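Local coordinates for Tat pathway signal sequence domain protein (Parabacteroides merdae, PDB 4Q9A) that probably hydrolyses ester bonds, as a putative GDSL-like lipase or acylhydrolase of the SGNH hydrolase clan, at residues L102-H114 and A156-F169. Residues are numbered along the deposited sequence; the frame is centred on the assembly and turned at random.
Sequences LIGVNDYWHTLTH and AIEDSKWYPMFDEF
One face of the Trp-162 indole meets the CD2-CE2 side of the Tyr-108 ring, the planes inclined at 58°, with Tyr-108 CE2 3.6 Å above the indole plane and toward its rim; Ile-157 CG1 covers the opposite face, and Val-105 CG2 comes at the edge. Over a face of Phe-169 sits Tyr-108 CB in a CH-pi contact, and the tyrosine edge turns toward it, offset edge-to-face, planes at 70°. Phe-166 CB lies over one face of Tyr-108, and Trp-162 CZ3 over a face of Phe-166, whose edge meets Tyr-108 CB and, in plane, Gly-104 O. Glycine fits there because its backbone angles would jam a CB against the preceding carbonyl O. With CG anti to the backbone N (chi1 -178°), the Tyr-108 ring is carried away from helix 106-113. Tyrosine suits this place, its flat body filling the aromatic cleft while Tyr-108 OH donates a 2.7 Å hydrogen bond to Lys-161 O, from above the carbonyl plane. A leucine here would probably leave Lys-161 O without this donor and open a gap between Trp-162 and Phe-169. Trp-162 CZ2 comes over a face of Trp-109, 3.4 Å from Trp-109 CD1, and Leu-112 CD1 packs by the NE1 side of the Trp-162 indole. This aromatic cluster joins the short helix after central strand 98-102 to the segment leading into helix 167-179, in the parallel-sheet α/β fold of SGNH hydrolases.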
# COMPACT_ATOMS: atom_id res chain seq x y z
N LEU A 102 2.51 12.15 14.30
CA LEU A 102 3.89 11.65 14.28
C LEU A 102 4.77 12.88 14.13
O LEU A 102 4.84 13.46 13.05
CB LEU A 102 4.13 10.60 13.16
CG LEU A 102 5.58 10.15 12.92
CD1 LEU A 102 6.19 9.46 14.15
CD2 LEU A 102 5.69 9.26 11.71
N ILE A 103 5.39 13.30 15.23
CA ILE A 103 6.24 14.49 15.25
C ILE A 103 7.34 14.30 16.32
O ILE A 103 7.09 13.66 17.36
CB ILE A 103 5.36 15.77 15.47
CG1 ILE A 103 6.00 17.04 14.89
CG2 ILE A 103 4.84 15.96 16.89
CD1 ILE A 103 5.73 17.25 13.39
N GLY A 104 8.53 14.84 16.03
CA GLY A 104 9.65 14.76 16.95
C GLY A 104 11.03 14.63 16.36
O GLY A 104 12.00 15.07 16.98
N VAL A 105 11.15 13.99 15.20
CA VAL A 105 12.47 13.77 14.59
C VAL A 105 13.10 15.12 14.18
O VAL A 105 14.29 15.31 14.40
CB VAL A 105 12.43 12.73 13.44
CG1 VAL A 105 11.79 13.30 12.16
CG2 VAL A 105 13.81 12.16 13.15
N ASN A 106 12.30 16.04 13.62
CA ASN A 106 12.78 17.35 13.17
C ASN A 106 13.14 18.25 14.36
O ASN A 106 14.13 18.98 14.31
CB ASN A 106 11.74 18.02 12.28
CG ASN A 106 11.68 17.42 10.90
OD1 ASN A 106 12.68 16.94 10.36
ND2 ASN A 106 10.51 17.44 10.29
N ASP A 107 12.37 18.11 15.46
CA ASP A 107 12.50 18.78 16.74
C ASP A 107 13.86 18.50 17.40
O ASP A 107 14.21 19.15 18.41
CB ASP A 107 11.36 18.32 17.65
CG ASP A 107 10.01 18.69 17.11
OD1 ASP A 107 9.54 18.01 16.17
OD2 ASP A 107 9.44 19.69 17.58
N TYR A 108 14.59 17.52 16.85
CA TYR A 108 15.94 17.18 17.27
C TYR A 108 16.90 17.43 16.10
O TYR A 108 17.85 18.19 16.23
CB TYR A 108 16.04 15.73 17.80
CG TYR A 108 17.44 15.41 18.26
CD1 TYR A 108 17.92 15.88 19.48
CD2 TYR A 108 18.32 14.69 17.45
CE1 TYR A 108 19.23 15.63 19.90
CE2 TYR A 108 19.64 14.44 17.85
CZ TYR A 108 20.08 14.90 19.09
OH TYR A 108 21.36 14.64 19.51
N TRP A 109 16.63 16.79 14.94
CA TRP A 109 17.47 16.86 13.75
C TRP A 109 17.82 18.30 13.31
O TRP A 109 18.97 18.56 12.96
CB TRP A 109 16.79 16.13 12.59
CG TRP A 109 17.70 15.76 11.45
CD1 TRP A 109 19.06 15.71 11.46
CD2 TRP A 109 17.29 15.31 10.16
NE1 TRP A 109 19.53 15.28 10.24
CE2 TRP A 109 18.46 15.02 9.43
CE3 TRP A 109 16.04 15.11 9.55
CZ2 TRP A 109 18.41 14.55 8.11
CZ3 TRP A 109 16.00 14.64 8.25
CH2 TRP A 109 17.17 14.36 7.54
N HIS A 110 16.84 19.21 13.35
CA HIS A 110 17.06 20.58 12.90
C HIS A 110 17.98 21.37 13.85
O HIS A 110 18.44 22.45 13.46
CB HIS A 110 15.74 21.29 12.66
CG HIS A 110 14.99 20.77 11.47
ND1 HIS A 110 13.82 21.34 11.05
CD2 HIS A 110 15.29 19.73 10.65
CE1 HIS A 110 13.44 20.65 10.00
NE2 HIS A 110 14.29 19.68 9.72
N THR A 111 18.30 20.82 15.05
CA THR A 111 19.26 21.43 15.98
C THR A 111 20.66 21.20 15.41
O THR A 111 21.57 21.99 15.65
CB THR A 111 19.16 20.88 17.42
OG1 THR A 111 19.69 19.55 17.46
CG2 THR A 111 17.74 20.93 17.98
N LEU A 112 20.80 20.12 14.62
CA LEU A 112 22.04 19.74 13.96
C LEU A 112 22.14 20.36 12.57
O LEU A 112 23.22 20.84 12.22
CB LEU A 112 22.16 18.19 13.84
CG LEU A 112 21.90 17.31 15.08
CD1 LEU A 112 21.80 15.85 14.69
CD2 LEU A 112 22.97 17.49 16.13
N THR A 113 21.03 20.37 11.80
CA THR A 113 21.03 20.81 10.40
C THR A 113 20.60 22.26 10.14
O THR A 113 21.03 22.83 9.14
CB THR A 113 20.16 19.88 9.54
OG1 THR A 113 18.80 19.85 10.02
CG2 THR A 113 20.73 18.48 9.43
N HIS A 114 19.74 22.85 10.97
CA HIS A 114 19.31 24.23 10.71
C HIS A 114 19.56 25.17 11.89
O HIS A 114 19.09 26.31 11.85
CB HIS A 114 17.83 24.27 10.30
CG HIS A 114 17.54 23.50 9.06
ND1 HIS A 114 16.89 22.28 9.10
CD2 HIS A 114 17.83 23.79 7.77
CE1 HIS A 114 16.78 21.88 7.84
NE2 HIS A 114 17.34 22.76 7.00
N ALA A 156 21.79 9.53 7.13
CA ALA A 156 21.74 10.81 7.83
C ALA A 156 22.09 10.76 9.33
O ALA A 156 22.25 11.82 9.95
CB ALA A 156 20.36 11.41 7.68
N ILE A 157 22.19 9.55 9.91
CA ILE A 157 22.45 9.43 11.34
C ILE A 157 23.94 9.20 11.65
O ILE A 157 24.59 8.30 11.08
CB ILE A 157 21.51 8.36 11.98
CG1 ILE A 157 20.13 8.95 12.26
CG2 ILE A 157 22.06 7.80 13.28
CD1 ILE A 157 19.14 8.76 11.18
N GLU A 158 24.45 10.04 12.56
CA GLU A 158 25.78 10.02 13.16
C GLU A 158 25.54 9.67 14.61
O GLU A 158 25.02 10.51 15.35
CB GLU A 158 26.48 11.37 12.98
CG GLU A 158 27.71 11.33 12.09
CD GLU A 158 28.65 12.52 12.21
OE1 GLU A 158 28.15 13.67 12.24
OE2 GLU A 158 29.88 12.30 12.23
N ASP A 159 25.79 8.41 15.00
CA ASP A 159 25.50 7.87 16.34
C ASP A 159 25.97 8.80 17.50
O ASP A 159 25.20 9.03 18.44
CB ASP A 159 26.07 6.45 16.49
CG ASP A 159 25.28 5.37 15.72
OD1 ASP A 159 25.02 5.58 14.49
OD2 ASP A 159 24.97 4.31 16.34
N SER A 160 27.18 9.39 17.40
CA SER A 160 27.73 10.32 18.38
C SER A 160 26.87 11.61 18.51
O SER A 160 26.79 12.18 19.60
CB SER A 160 29.15 10.70 18.00
OG SER A 160 29.20 11.20 16.67
N LYS A 161 26.25 12.05 17.41
CA LYS A 161 25.45 13.28 17.35
C LYS A 161 23.96 13.05 17.63
O LYS A 161 23.20 14.02 17.63
CB LYS A 161 25.62 13.97 15.97
CG LYS A 161 27.07 14.34 15.62
CD LYS A 161 27.17 15.65 14.86
CE LYS A 161 28.62 16.05 14.63
NZ LYS A 161 29.11 17.08 15.60
N TRP A 162 23.53 11.79 17.90
CA TRP A 162 22.11 11.48 18.10
C TRP A 162 21.77 10.82 19.42
O TRP A 162 20.76 11.18 20.03
CB TRP A 162 21.61 10.57 16.98
CG TRP A 162 21.25 11.31 15.74
CD1 TRP A 162 22.10 11.80 14.79
CD2 TRP A 162 19.93 11.68 15.32
NE1 TRP A 162 21.40 12.45 13.81
CE2 TRP A 162 20.06 12.40 14.11
CE3 TRP A 162 18.65 11.47 15.85
CZ2 TRP A 162 18.96 12.89 13.42
CZ3 TRP A 162 17.55 11.97 15.17
CH2 TRP A 162 17.71 12.66 13.96
N TYR A 163 22.53 9.80 19.83
CA TYR A 163 22.22 9.00 21.00
C TYR A 163 23.18 9.29 22.16
O TYR A 163 24.36 9.55 21.92
CB TYR A 163 22.22 7.50 20.63
CG TYR A 163 21.58 7.24 19.28
CD1 TYR A 163 20.19 7.22 19.14
CD2 TYR A 163 22.35 7.10 18.13
CE1 TYR A 163 19.59 7.04 17.89
CE2 TYR A 163 21.76 6.91 16.88
CZ TYR A 163 20.38 6.88 16.76
OH TYR A 163 19.81 6.67 15.53
N PRO A 164 22.67 9.31 23.43
CA PRO A 164 21.30 8.99 23.88
C PRO A 164 20.29 10.14 23.86
O PRO A 164 19.13 9.93 24.22
CB PRO A 164 21.53 8.55 25.33
CG PRO A 164 22.70 9.39 25.79
CD PRO A 164 23.57 9.57 24.57
N MSE A 165 20.72 11.34 23.45
CA MSE A 165 19.91 12.57 23.40
C MSE A 165 18.51 12.35 22.84
O MSE A 165 17.53 12.73 23.49
CB MSE A 165 20.60 13.63 22.53
CG MSE A 165 21.83 14.27 23.16
SE MSE A 165 23.35 13.08 23.13
CE MSE A 165 23.83 13.11 21.23
N PHE A 166 18.43 11.74 21.65
CA PHE A 166 17.17 11.54 20.96
C PHE A 166 16.21 10.59 21.71
O PHE A 166 14.99 10.79 21.63
CB PHE A 166 17.37 11.07 19.50
CG PHE A 166 16.09 11.04 18.69
CD1 PHE A 166 15.45 12.23 18.33
CD2 PHE A 166 15.49 9.83 18.33
CE1 PHE A 166 14.27 12.21 17.59
CE2 PHE A 166 14.31 9.81 17.59
CZ PHE A 166 13.70 11.00 17.22
N ASP A 167 16.75 9.63 22.50
CA ASP A 167 15.94 8.68 23.29
C ASP A 167 14.98 9.41 24.26
O ASP A 167 13.92 8.89 24.58
CB ASP A 167 16.82 7.70 24.06
CG ASP A 167 17.89 6.98 23.23
OD1 ASP A 167 17.70 6.87 21.98
OD2 ASP A 167 18.89 6.50 23.83
N GLU A 168 15.35 10.65 24.67
CA GLU A 168 14.58 11.52 25.56
C GLU A 168 13.32 12.01 24.87
O GLU A 168 12.31 12.23 25.53
CB GLU A 168 15.44 12.69 26.04
CG GLU A 168 16.49 12.27 27.06
CD GLU A 168 15.99 11.45 28.24
OE1 GLU A 168 15.03 11.90 28.91
OE2 GLU A 168 16.54 10.36 28.50
N PHE A 169 13.39 12.16 23.53
CA PHE A 169 12.27 12.57 22.67
C PHE A 169 11.24 11.45 22.58
O PHE A 169 10.05 11.70 22.66
CB PHE A 169 12.78 12.99 21.28
CG PHE A 169 13.35 14.39 21.23
CD1 PHE A 169 14.60 14.67 21.78
CD2 PHE A 169 12.64 15.43 20.64
CE1 PHE A 169 15.11 15.97 21.76
CE2 PHE A 169 13.17 16.72 20.61
CZ PHE A 169 14.40 16.98 21.16